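Local coordinates for RNA pseudouridylate synthase domain-containing protein 1 (Homo sapiens, PDB 5VBB) that probably isomerises uridine to pseudouridine in RNA, at residues A[211-225]-A[247-259]. Residues are numbered along the deposited sequence; the frame is centred on the assembly and turned at random.
Sequences FYLRIPTDTECVEVC and LDQLVQALRATPD
The carbonyl oxygen of Thr257 takes two hydrogen bonds from Arg214, whose NH1 (2.8 Å) and NH2 meet it end-on and close to the guanidinium plane. NH1 also forms a salt bridge to Asp259 OD1 at 2.8 Å, on its anti side but tilted 27° out of the carboxylate plane. NE and NH2 of Arg214 grip Tyr212 OH side-on, and this hydroxyl in turn gives its proton to Glu223 OE2 (2.7 Å), so the guanidinium is fixed in rotation. A bend at chi3 (-57°) carries the guanidinium to the segment 257-259. A leucine here would probably leave Asp259 without its charge partner and the chain after the helix free to shift. One water donates to both Glu223 OE2 and the carbonyl oxygen of Arg255, bridging hairpin and helix. Farther back the contact turns apolar: Leu254 CB lies over one face of the Tyr212 ring, with Leu254 CD1 4.0 Å from Tyr212 CG, while Val251 CG2 meets the edge of Phe211 at CE2 (3.4 Å) and Val251 CG1 touches Cys225 SG at 3.7 Å. The helix runs nearly parallel to strand 211-216 (13°) and covers one side of the 208-225 beta hairpin, whose other side faces strands 18-23 and 73-77: a C-terminal helix packed on the antiparallel sheet of a pseudouridine synthase fold.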
loop_
_atom_site.group_PDB
_atom_site.type_symbol
_atom_site.label_atom_id
_atom_site.label_comp_id
_atom_site.label_asym_id
_atom_site.label_seq_id
_atom_site.Cartn_x
_atom_site.Cartn_y
_atom_site.Cartn_z
ATOM N N PHE A 211 -1.611 1.745 4.985
ATOM C CA PHE A 211 -1.875 2.550 6.167
ATOM C C PHE A 211 -3.127 2.170 6.922
ATOM O O PHE A 211 -3.061 1.951 8.121
ATOM C CB PHE A 211 -1.967 4.008 5.684
ATOM C CG PHE A 211 -2.336 5.053 6.696
ATOM C CD1 PHE A 211 -1.490 5.334 7.764
ATOM C CD2 PHE A 211 -3.406 5.899 6.468
ATOM C CE1 PHE A 211 -1.727 6.438 8.590
ATOM C CE2 PHE A 211 -3.693 6.927 7.341
ATOM C CZ PHE A 211 -2.825 7.231 8.361
ATOM N N TYR A 212 -4.255 2.064 6.239
ATOM C CA TYR A 212 -5.546 1.827 6.840
ATOM C C TYR A 212 -6.098 0.508 6.327
ATOM O O TYR A 212 -5.984 0.210 5.140
ATOM C CB TYR A 212 -6.485 2.994 6.517
ATOM C CG TYR A 212 -7.866 2.814 7.101
ATOM C CD1 TYR A 212 -8.132 3.130 8.431
ATOM C CD2 TYR A 212 -8.911 2.316 6.328
ATOM C CE1 TYR A 212 -9.378 2.856 9.000
ATOM C CE2 TYR A 212 -10.167 2.086 6.874
ATOM C CZ TYR A 212 -10.410 2.389 8.196
ATOM O OH TYR A 212 -11.678 2.154 8.663
ATOM N N LEU A 213 -6.638 -0.299 7.223
ATOM C CA LEU A 213 -7.220 -1.585 6.843
ATOM C C LEU A 213 -8.422 -1.868 7.739
ATOM O O LEU A 213 -8.336 -1.701 8.939
ATOM C CB LEU A 213 -6.158 -2.693 6.941
ATOM C CG LEU A 213 -6.601 -4.163 6.740
ATOM C CD1 LEU A 213 -6.963 -4.435 5.275
ATOM C CD2 LEU A 213 -5.490 -5.128 7.220
ATOM N N ARG A 214 -9.559 -2.194 7.151
ATOM C CA ARG A 214 -10.769 -2.513 7.890
ATOM C C ARG A 214 -11.346 -3.769 7.285
ATOM O O ARG A 214 -11.633 -3.762 6.096
ATOM C CB ARG A 214 -11.781 -1.384 7.812
ATOM C CG ARG A 214 -12.952 -1.555 8.789
ATOM C CD ARG A 214 -14.211 -0.842 8.310
ATOM N NE ARG A 214 -13.988 0.577 8.078
ATOM C CZ ARG A 214 -14.824 1.405 7.453
ATOM N NH1 ARG A 214 -15.984 0.964 6.979
ATOM N NH2 ARG A 214 -14.507 2.678 7.300
ATOM N N ILE A 215 -11.506 -4.848 8.102
ATOM C CA ILE A 215 -12.011 -6.141 7.666
ATOM C C ILE A 215 -13.252 -6.410 8.567
ATOM O O ILE A 215 -13.100 -6.746 9.734
ATOM C CB ILE A 215 -10.929 -7.219 7.800
ATOM C CG1 ILE A 215 -9.603 -6.772 7.081
ATOM C CG2 ILE A 215 -11.453 -8.561 7.257
ATOM C CD1 ILE A 215 -8.428 -7.640 7.308
ATOM N N PRO A 216 -14.460 -6.142 8.053
ATOM C CA PRO A 216 -15.667 -6.250 8.890
ATOM C C PRO A 216 -16.170 -7.682 8.989
ATOM O O PRO A 216 -17.190 -8.026 8.404
ATOM C CB PRO A 216 -16.638 -5.317 8.176
ATOM C CG PRO A 216 -16.285 -5.471 6.723
ATOM C CD PRO A 216 -14.780 -5.625 6.705
ATOM N N THR A 217 -15.458 -8.524 9.747
ATOM C CA THR A 217 -15.845 -9.939 9.874
ATOM C C THR A 217 -17.087 -10.107 10.766
ATOM O O THR A 217 -17.434 -9.226 11.544
ATOM C CB THR A 217 -14.687 -10.840 10.388
ATOM O OG1 THR A 217 -14.545 -10.708 11.810
ATOM C CG2 THR A 217 -13.364 -10.578 9.693
ATOM N N ASP A 218 -17.719 -11.269 10.658
ATOM C CA ASP A 218 -18.932 -11.611 11.431
ATOM C C ASP A 218 -18.747 -11.424 12.951
ATOM O O ASP A 218 -19.637 -10.878 13.593
ATOM C CB ASP A 218 -19.401 -13.039 11.130
ATOM C CG ASP A 218 -18.364 -14.144 11.261
ATOM O OD1 ASP A 218 -17.241 -13.855 11.713
ATOM O OD2 ASP A 218 -18.678 -15.301 10.895
ATOM N N THR A 219 -17.577 -11.772 13.493
ATOM C CA THR A 219 -17.281 -11.671 14.925
ATOM C C THR A 219 -16.483 -10.443 15.358
ATOM O O THR A 219 -16.468 -10.121 16.545
ATOM C CB THR A 219 -16.447 -12.905 15.337
ATOM O OG1 THR A 219 -15.277 -12.964 14.521
ATOM C CG2 THR A 219 -17.213 -14.198 15.203
ATOM N N GLU A 220 -15.742 -9.803 14.439
ATOM C CA GLU A 220 -14.827 -8.753 14.833
ATOM C C GLU A 220 -14.543 -7.797 13.690
ATOM O O GLU A 220 -14.316 -8.260 12.583
ATOM C CB GLU A 220 -13.531 -9.478 15.211
ATOM C CG GLU A 220 -12.446 -8.650 15.857
ATOM C CD GLU A 220 -11.320 -9.539 16.346
ATOM O OE1 GLU A 220 -11.587 -10.704 16.709
ATOM O OE2 GLU A 220 -10.158 -9.088 16.328
ATOM N N CYS A 221 -14.544 -6.491 13.938
ATOM C CA CYS A 221 -14.188 -5.526 12.891
ATOM C C CYS A 221 -12.746 -5.198 13.119
ATOM O O CYS A 221 -12.413 -4.418 14.024
ATOM C CB CYS A 221 -15.067 -4.281 12.933
ATOM S SG CYS A 221 -14.664 -3.053 11.666
ATOM N N VAL A 222 -11.872 -5.854 12.337
ATOM C CA VAL A 222 -10.428 -5.659 12.433
ATOM C C VAL A 222 -10.160 -4.351 11.751
ATOM O O VAL A 222 -10.293 -4.299 10.537
ATOM C CB VAL A 222 -9.642 -6.804 11.763
ATOM C CG1 VAL A 222 -8.123 -6.551 11.819
ATOM C CG2 VAL A 222 -10.013 -8.147 12.361
ATOM N N GLU A 223 -9.835 -3.286 12.511
ATOM C CA GLU A 223 -9.619 -1.984 11.908
ATOM C C GLU A 223 -8.330 -1.379 12.417
ATOM O O GLU A 223 -8.152 -1.218 13.631
ATOM C CB GLU A 223 -10.820 -1.097 12.205
ATOM C CG GLU A 223 -10.670 0.342 11.762
ATOM C CD GLU A 223 -11.924 1.161 11.979
ATOM O OE1 GLU A 223 -12.801 0.728 12.757
ATOM O OE2 GLU A 223 -12.039 2.232 11.343
ATOM N N VAL A 224 -7.407 -1.057 11.516
ATOM C CA VAL A 224 -6.156 -0.492 11.975
ATOM C C VAL A 224 -5.794 0.672 11.107
ATOM O O VAL A 224 -6.157 0.765 9.924
ATOM C CB VAL A 224 -4.967 -1.516 12.118
ATOM C CG1 VAL A 224 -5.438 -2.843 12.681
ATOM C CG2 VAL A 224 -4.234 -1.754 10.810
ATOM N N CYS A 225 -5.105 1.590 11.757
ATOM C CA CYS A 225 -4.515 2.753 11.187
ATOM C C CYS A 225 -3.127 2.827 11.755
ATOM O O CYS A 225 -2.949 3.217 12.907
ATOM C CB CYS A 225 -5.331 3.990 11.523
ATOM S SG CYS A 225 -5.015 5.326 10.399
ATOM N N LEU A 247 -4.096 14.764 7.064
ATOM C CA LEU A 247 -4.247 13.313 7.145
ATOM C C LEU A 247 -5.123 12.886 8.315
ATOM O O LEU A 247 -5.844 11.902 8.173
ATOM C CB LEU A 247 -2.871 12.649 7.243
ATOM C CG LEU A 247 -2.817 11.135 7.253
ATOM C CD1 LEU A 247 -3.544 10.533 6.035
ATOM C CD2 LEU A 247 -1.388 10.689 7.275
ATOM N N ASP A 248 -5.059 13.586 9.470
ATOM C CA ASP A 248 -5.900 13.244 10.626
ATOM C C ASP A 248 -7.364 13.331 10.245
ATOM O O ASP A 248 -8.139 12.430 10.559
ATOM C CB ASP A 248 -5.664 14.200 11.806
ATOM C CG ASP A 248 -4.358 14.031 12.541
ATOM O OD1 ASP A 248 -3.856 12.892 12.602
ATOM O OD2 ASP A 248 -3.873 15.029 13.123
ATOM N N GLN A 249 -7.755 14.437 9.570
ATOM C CA GLN A 249 -9.115 14.613 9.126
ATOM C C GLN A 249 -9.537 13.563 8.110
ATOM O O GLN A 249 -10.675 13.083 8.167
ATOM C CB GLN A 249 -9.292 16.017 8.519
ATOM C CG GLN A 249 -9.120 17.146 9.545
ATOM C CD GLN A 249 -10.358 17.316 10.379
ATOM O OE1 GLN A 249 -10.524 16.694 11.422
ATOM N NE2 GLN A 249 -11.303 18.087 9.892
ATOM N N LEU A 250 -8.640 13.213 7.168
ATOM C CA LEU A 250 -8.967 12.195 6.180
ATOM C C LEU A 250 -9.109 10.842 6.840
ATOM O O LEU A 250 -9.956 10.078 6.412
ATOM C CB LEU A 250 -7.941 12.149 5.037
ATOM C CG LEU A 250 -7.981 13.374 4.127
ATOM C CD1 LEU A 250 -6.718 13.479 3.352
ATOM C CD2 LEU A 250 -9.181 13.337 3.183
ATOM N N VAL A 251 -8.370 10.570 7.939
ATOM C CA VAL A 251 -8.523 9.287 8.656
ATOM C C VAL A 251 -9.875 9.249 9.339
ATOM O O VAL A 251 -10.532 8.216 9.307
ATOM C CB VAL A 251 -7.362 9.023 9.653
ATOM C CG1 VAL A 251 -7.685 7.875 10.624
ATOM C CG2 VAL A 251 -6.097 8.729 8.894
ATOM N N GLN A 252 -10.325 10.373 9.914
ATOM C CA GLN A 252 -11.689 10.433 10.464
ATOM C C GLN A 252 -12.746 10.171 9.360
ATOM O O GLN A 252 -13.731 9.493 9.601
ATOM C CB GLN A 252 -11.979 11.800 11.123
ATOM C CG GLN A 252 -11.132 12.120 12.344
ATOM C CD GLN A 252 -11.314 11.083 13.402
ATOM O OE1 GLN A 252 -12.436 10.816 13.835
ATOM N NE2 GLN A 252 -10.251 10.378 13.745
ATOM N N ALA A 253 -12.524 10.651 8.132
ATOM C CA ALA A 253 -13.480 10.377 7.048
ATOM C C ALA A 253 -13.431 8.908 6.616
ATOM O O ALA A 253 -14.479 8.297 6.384
ATOM C CB ALA A 253 -13.244 11.301 5.849
ATOM N N LEU A 254 -12.243 8.323 6.585
ATOM C CA LEU A 254 -12.084 6.900 6.259
ATOM C C LEU A 254 -12.834 6.040 7.230
ATOM O O LEU A 254 -13.589 5.182 6.814
ATOM C CB LEU A 254 -10.599 6.475 6.325
ATOM C CG LEU A 254 -9.780 6.586 5.067
ATOM C CD1 LEU A 254 -8.341 6.331 5.366
ATOM C CD2 LEU A 254 -10.235 5.547 4.001
ATOM N N ARG A 255 -12.650 6.294 8.523
ATOM C CA ARG A 255 -13.268 5.510 9.621
ATOM C C ARG A 255 -14.773 5.542 9.568
ATOM O O ARG A 255 -15.423 4.513 9.821
ATOM C CB ARG A 255 -12.780 6.031 10.989
ATOM C CG ARG A 255 -11.303 5.758 11.255
ATOM C CD ARG A 255 -10.852 6.285 12.628
ATOM N NE ARG A 255 -9.709 5.530 13.162
ATOM C CZ ARG A 255 -8.641 6.034 13.789
ATOM N NH1 ARG A 255 -7.680 5.230 14.222
ATOM N NH2 ARG A 255 -8.524 7.345 13.981
ATOM N N ALA A 256 -15.340 6.714 9.196
ATOM C CA ALA A 256 -16.798 6.912 9.102
ATOM C C ALA A 256 -17.406 6.436 7.805
ATOM O O ALA A 256 -18.639 6.360 7.727
ATOM C CB ALA A 256 -17.134 8.372 9.278
ATOM N N THR A 257 -16.595 6.089 6.801
ATOM C CA THR A 257 -17.154 5.626 5.529
ATOM C C THR A 257 -17.792 4.248 5.666
ATOM O O THR A 257 -17.178 3.353 6.218
ATOM C CB THR A 257 -16.098 5.628 4.421
ATOM O OG1 THR A 257 -15.554 6.949 4.323
ATOM C CG2 THR A 257 -16.680 5.250 3.054
ATOM N N PRO A 258 -19.016 4.027 5.148
ATOM C CA PRO A 258 -19.610 2.681 5.238
ATOM C C PRO A 258 -18.766 1.597 4.546
ATOM O O PRO A 258 -18.001 1.895 3.624
ATOM C CB PRO A 258 -20.977 2.851 4.535
ATOM C CG PRO A 258 -21.243 4.298 4.546
ATOM C CD PRO A 258 -19.933 4.981 4.489
ATOM N N ASP A 259 -18.918 0.337 4.966
ATOM C CA ASP A 259 -18.190 -0.759 4.300
ATOM C C ASP A 259 -18.709 -0.844 2.856
ATOM O O ASP A 259 -19.878 -0.539 2.651
ATOM C CB ASP A 259 -18.429 -2.118 4.961
ATOM C CG ASP A 259 -18.103 -2.184 6.433
ATOM O OD1 ASP A 259 -17.126 -1.535 6.856
ATOM O OD2 ASP A 259 -18.792 -2.918 7.150
HETATM O O HOH W 1 -14.790 2.408 11.441
#